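Local coordinates for NLP/P60 (Enterococcus faecium, PDB 6B8C), which probably cleaves peptide bonds in the stem peptides of bacterial peptidoglycan, as an NlpC/P60 endopeptidase that releases muropeptides, at residues R69-A81 with L95-V107. Sequence-based numbering, arbitrary orientation.
Sequences RDIGGWTVPQESA and LLFWGSPGGTYHV
Glu79 and Thr104 approach from opposite directions where, in this papain-like NlpC/P60 fold, the loop between helix 55-67 and strand 83-85 packs on the hairpin joining strands 95-98 and 106-112. The Glu79 side chain, extended beyond CG, divides its carboxylate between two hairpin donors. OE2 offers its syn lone pair to the N of Gly102, inside the type II turn Ser100-Gly103, at 2.8 Å and a nearly straight 163°. OE1 takes the Thr104 hydroxyl proton; the modelled OG1 to OE1 distance of 2.4 Å is very short and its exact value doubtful. Thr104 turns this hydroxyl between its backbone N and carbonyl carbon (chi1 54°), where it also meets Thr75 OG1 at 2.6 Å. Thr75 OG1 has a second, weaker acceptor within reach in the carbonyl O of Thr104, against which Thr75 CG2 also lies. Two residues beyond Thr104, His106 NE2 hydrogen-bonds His118 ND1 and its side chain touches Cys55, consistent with the Cys-His-His catalytic site of NlpC/P60 enzymes. Deeper in, Phe97 of strand 95-98 packs against the loop: Glu79 CG makes a CH-pi contact over one ring face, 4.3 Å from the centroid, while Gln78 CB lies in plane at the ring edge, 3.9 Å from Phe97 CZ.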
loop_
_atom_site.group_PDB
_atom_site.type_symbol
_atom_site.label_atom_id
_atom_site.label_comp_id
_atom_site.label_asym_id
_atom_site.label_seq_id
_atom_site.Cartn_x
_atom_site.Cartn_y
_atom_site.Cartn_z
ATOM N N ARG A 69 14.864 0.628 -1.706
ATOM C CA ARG A 69 14.728 -0.690 -2.305
ATOM C C ARG A 69 13.429 -0.783 -3.097
ATOM O O ARG A 69 12.461 -0.058 -2.850
ATOM C CB ARG A 69 14.778 -1.779 -1.235
ATOM C CG ARG A 69 13.570 -1.806 -0.328
ATOM C CD ARG A 69 13.973 -2.135 1.097
ATOM N NE ARG A 69 13.312 -3.340 1.587
ATOM C CZ ARG A 69 12.070 -3.368 2.057
ATOM N NH1 ARG A 69 11.349 -2.255 2.094
ATOM N NH2 ARG A 69 11.548 -4.510 2.486
ATOM N N ASP A 70 13.421 -1.698 -4.058
ATOM C CA ASP A 70 12.343 -1.824 -5.032
ATOM C C ASP A 70 11.554 -3.093 -4.728
ATOM O O ASP A 70 11.916 -4.184 -5.178
ATOM C CB ASP A 70 12.911 -1.842 -6.451
ATOM C CG ASP A 70 11.874 -1.489 -7.506
ATOM O OD1 ASP A 70 10.714 -1.920 -7.382
ATOM O OD2 ASP A 70 12.222 -0.773 -8.467
ATOM N N ILE A 71 10.470 -2.949 -3.966
ATOM C CA ILE A 71 9.490 -4.021 -3.844
ATOM C C ILE A 71 8.804 -4.114 -5.199
ATOM O O ILE A 71 8.935 -3.205 -6.024
ATOM C CB ILE A 71 8.498 -3.761 -2.694
ATOM C CG1 ILE A 71 7.536 -2.624 -3.041
ATOM C CG2 ILE A 71 9.251 -3.401 -1.427
ATOM C CD1 ILE A 71 6.516 -2.336 -1.947
ATOM N N GLY A 72 8.088 -5.204 -5.454
ATOM C CA GLY A 72 7.546 -5.450 -6.781
ATOM C C GLY A 72 6.824 -4.301 -7.466
ATOM O O GLY A 72 6.233 -3.440 -6.806
ATOM N N GLY A 73 6.864 -4.283 -8.803
ATOM C CA GLY A 73 6.167 -3.261 -9.565
ATOM C C GLY A 73 4.676 -3.480 -9.694
ATOM O O GLY A 73 3.937 -2.522 -9.944
ATOM N N TRP A 74 4.217 -4.715 -9.539
ATOM C CA TRP A 74 2.800 -5.039 -9.482
ATOM C C TRP A 74 2.526 -5.759 -8.160
ATOM O O TRP A 74 3.393 -5.855 -7.288
ATOM C CB TRP A 74 2.364 -5.846 -10.710
ATOM C CG TRP A 74 3.218 -7.041 -11.042
ATOM C CD1 TRP A 74 4.535 -7.039 -11.412
ATOM C CD2 TRP A 74 2.795 -8.407 -11.079
ATOM N NE1 TRP A 74 4.962 -8.323 -11.653
ATOM C CE2 TRP A 74 3.912 -9.181 -11.457
ATOM C CE3 TRP A 74 1.583 -9.054 -10.817
ATOM C CZ2 TRP A 74 3.853 -10.566 -11.579
ATOM C CZ3 TRP A 74 1.528 -10.433 -10.944
ATOM C CH2 TRP A 74 2.655 -11.172 -11.318
ATOM N N THR A 75 1.302 -6.265 -8.014
ATOM C CA THR A 75 0.799 -6.610 -6.687
ATOM C C THR A 75 1.491 -7.839 -6.106
ATOM O O THR A 75 1.843 -7.855 -4.920
ATOM C CB THR A 75 -0.714 -6.823 -6.751
ATOM O OG1 THR A 75 -1.158 -7.492 -5.566
ATOM C CG2 THR A 75 -1.091 -7.644 -7.981
ATOM N N VAL A 76 1.710 -8.870 -6.914
ATOM C CA VAL A 76 2.081 -10.183 -6.386
ATOM C C VAL A 76 3.525 -10.220 -5.887
ATOM O O VAL A 76 3.764 -10.747 -4.790
ATOM C CB VAL A 76 1.817 -11.287 -7.423
ATOM C CG1 VAL A 76 2.203 -12.640 -6.858
ATOM C CG2 VAL A 76 0.351 -11.285 -7.823
ATOM N N PRO A 77 4.520 -9.698 -6.620
ATOM C CA PRO A 77 5.877 -9.644 -6.045
ATOM C C PRO A 77 5.940 -8.926 -4.709
ATOM O O PRO A 77 6.710 -9.335 -3.828
ATOM C CB PRO A 77 6.690 -8.911 -7.122
ATOM C CG PRO A 77 5.677 -8.283 -8.032
ATOM C CD PRO A 77 4.513 -9.208 -8.010
ATOM N N GLN A 78 5.127 -7.886 -4.515
ATOM C CA GLN A 78 5.115 -7.168 -3.246
ATOM C C GLN A 78 4.707 -8.048 -2.073
ATOM O O GLN A 78 4.911 -7.650 -0.921
ATOM C CB GLN A 78 4.182 -5.958 -3.347
ATOM C CG GLN A 78 4.570 -4.989 -4.449
ATOM C CD GLN A 78 3.907 -3.631 -4.308
ATOM O OE1 GLN A 78 3.080 -3.415 -3.423
ATOM N NE2 GLN A 78 4.277 -2.704 -5.182
ATOM N N GLU A 79 4.156 -9.235 -2.334
ATOM C CA GLU A 79 3.830 -10.172 -1.267
ATOM C C GLU A 79 5.067 -10.793 -0.629
ATOM O O GLU A 79 4.943 -11.432 0.420
ATOM C CB GLU A 79 2.930 -11.286 -1.803
ATOM C CG GLU A 79 1.613 -10.820 -2.396
ATOM C CD GLU A 79 0.889 -11.935 -3.133
ATOM O OE1 GLU A 79 0.311 -11.668 -4.207
ATOM O OE2 GLU A 79 0.908 -13.083 -2.641
ATOM N N SER A 80 6.247 -10.626 -1.229
ATOM C CA SER A 80 7.467 -11.227 -0.707
ATOM C C SER A 80 8.332 -10.254 0.080
ATOM O O SER A 80 9.328 -10.678 0.675
ATOM C CB SER A 80 8.300 -11.817 -1.852
ATOM O OG SER A 80 7.524 -12.693 -2.652
ATOM N N ALA A 81 7.979 -8.968 0.101
ATOM C CA ALA A 81 8.857 -7.936 0.636
ATOM C C ALA A 81 9.023 -7.997 2.149
ATOM O O ALA A 81 9.910 -7.317 2.677
ATOM C CB ALA A 81 8.333 -6.561 0.224
ATOM N N LEU A 95 2.275 -3.529 4.858
ATOM C CA LEU A 95 1.485 -3.626 3.640
ATOM C C LEU A 95 0.253 -4.484 3.900
ATOM O O LEU A 95 0.306 -5.433 4.681
ATOM C CB LEU A 95 2.317 -4.211 2.495
ATOM C CG LEU A 95 3.412 -3.307 1.916
ATOM C CD1 LEU A 95 4.301 -4.065 0.941
ATOM C CD2 LEU A 95 2.794 -2.100 1.235
ATOM N N LEU A 96 -0.861 -4.134 3.262
ATOM C CA LEU A 96 -2.117 -4.863 3.393
ATOM C C LEU A 96 -2.543 -5.345 2.016
ATOM O O LEU A 96 -2.508 -4.574 1.052
ATOM C CB LEU A 96 -3.209 -3.984 4.002
ATOM C CG LEU A 96 -2.872 -3.278 5.314
ATOM C CD1 LEU A 96 -3.962 -2.288 5.672
ATOM C CD2 LEU A 96 -2.678 -4.287 6.431
ATOM N N PHE A 97 -2.963 -6.606 1.928
ATOM C CA PHE A 97 -3.203 -7.263 0.650
ATOM C C PHE A 97 -4.608 -7.842 0.602
ATOM O O PHE A 97 -5.044 -8.520 1.543
ATOM C CB PHE A 97 -2.170 -8.369 0.399
ATOM C CG PHE A 97 -0.794 -7.849 0.112
ATOM C CD1 PHE A 97 0.105 -7.622 1.140
ATOM C CD2 PHE A 97 -0.404 -7.569 -1.188
ATOM C CE1 PHE A 97 1.372 -7.136 0.877
ATOM C CE2 PHE A 97 0.859 -7.084 -1.458
ATOM C CZ PHE A 97 1.749 -6.866 -0.422
ATOM N N TRP A 98 -5.306 -7.558 -0.497
ATOM C CA TRP A 98 -6.583 -8.171 -0.821
ATOM C C TRP A 98 -6.357 -9.334 -1.773
ATOM O O TRP A 98 -5.569 -9.231 -2.717
ATOM C CB TRP A 98 -7.525 -7.165 -1.485
ATOM C CG TRP A 98 -8.163 -6.170 -0.577
ATOM C CD1 TRP A 98 -9.484 -6.094 -0.255
ATOM C CD2 TRP A 98 -7.521 -5.084 0.104
ATOM N NE1 TRP A 98 -9.707 -5.035 0.590
ATOM C CE2 TRP A 98 -8.518 -4.397 0.825
ATOM C CE3 TRP A 98 -6.203 -4.629 0.177
ATOM C CZ2 TRP A 98 -8.237 -3.282 1.613
ATOM C CZ3 TRP A 98 -5.926 -3.522 0.959
ATOM C CH2 TRP A 98 -6.938 -2.862 1.667
ATOM N N GLY A 99 -7.075 -10.423 -1.545
ATOM C CA GLY A 99 -6.924 -11.621 -2.345
ATOM C C GLY A 99 -6.081 -12.664 -1.641
ATOM O O GLY A 99 -5.549 -12.460 -0.545
ATOM N N SER A 100 -5.955 -13.790 -2.294
ATOM C CA SER A 100 -5.186 -14.861 -1.679
ATOM C C SER A 100 -3.724 -14.783 -2.109
ATOM O O SER A 100 -3.415 -14.256 -3.183
ATOM C CB SER A 100 -5.766 -16.218 -2.064
ATOM O OG SER A 100 -5.815 -16.371 -3.472
ATOM N N PRO A 101 -2.803 -15.284 -1.272
ATOM C CA PRO A 101 -1.380 -15.286 -1.648
ATOM C C PRO A 101 -1.148 -15.934 -3.004
ATOM O O PRO A 101 -1.572 -17.068 -3.247
ATOM C CB PRO A 101 -0.710 -16.073 -0.512
ATOM C CG PRO A 101 -1.832 -16.738 0.237
ATOM C CD PRO A 101 -3.015 -15.846 0.071
ATOM N N GLY A 102 -0.488 -15.203 -3.899
ATOM C CA GLY A 102 -0.350 -15.584 -5.283
ATOM C C GLY A 102 -1.349 -14.931 -6.213
ATOM O O GLY A 102 -1.091 -14.845 -7.420
ATOM N N GLY A 103 -2.475 -14.464 -5.682
ATOM C CA GLY A 103 -3.503 -13.849 -6.494
ATOM C C GLY A 103 -4.032 -12.566 -5.893
ATOM O O GLY A 103 -5.210 -12.237 -6.064
ATOM N N THR A 104 -3.179 -11.841 -5.173
ATOM C CA THR A 104 -3.591 -10.555 -4.633
ATOM C C THR A 104 -3.928 -9.596 -5.765
ATOM O O THR A 104 -3.251 -9.560 -6.795
ATOM C CB THR A 104 -2.500 -9.954 -3.750
ATOM O OG1 THR A 104 -1.268 -9.904 -4.477
ATOM C CG2 THR A 104 -2.324 -10.779 -2.485
ATOM N N TYR A 105 -4.996 -8.828 -5.572
ATOM C CA TYR A 105 -5.452 -7.873 -6.568
ATOM C C TYR A 105 -5.411 -6.435 -6.070
ATOM O O TYR A 105 -5.725 -5.520 -6.840
ATOM C CB TYR A 105 -6.876 -8.226 -7.032
ATOM C CG TYR A 105 -7.906 -8.295 -5.921
ATOM C CD1 TYR A 105 -8.583 -7.156 -5.503
ATOM C CD2 TYR A 105 -8.208 -9.502 -5.297
ATOM C CE1 TYR A 105 -9.525 -7.213 -4.492
ATOM C CE2 TYR A 105 -9.153 -9.569 -4.283
ATOM C CZ TYR A 105 -9.808 -8.418 -3.886
ATOM O OH TYR A 105 -10.748 -8.469 -2.881
ATOM N N HIS A 106 -5.033 -6.207 -4.816
ATOM C CA HIS A 106 -5.019 -4.863 -4.262
ATOM C C HIS A 106 -4.070 -4.826 -3.076
ATOM O O HIS A 106 -3.910 -5.818 -2.360
ATOM C CB HIS A 106 -6.420 -4.415 -3.833
ATOM C CG HIS A 106 -6.535 -2.941 -3.608
ATOM N ND1 HIS A 106 -6.654 -2.039 -4.643
ATOM C CD2 HIS A 106 -6.538 -2.208 -2.469
ATOM C CE1 HIS A 106 -6.731 -0.815 -4.152
ATOM N NE2 HIS A 106 -6.662 -0.890 -2.835
ATOM N N VAL A 107 -3.466 -3.659 -2.867
ATOM C CA VAL A 107 -2.514 -3.442 -1.788
ATOM C C VAL A 107 -2.693 -2.025 -1.260
ATOM O O VAL A 107 -3.111 -1.118 -1.984
ATOM C CB VAL A 107 -1.060 -3.682 -2.260
ATOM C CG1 VAL A 107 -0.624 -2.586 -3.219
ATOM C CG2 VAL A 107 -0.111 -3.776 -1.077
#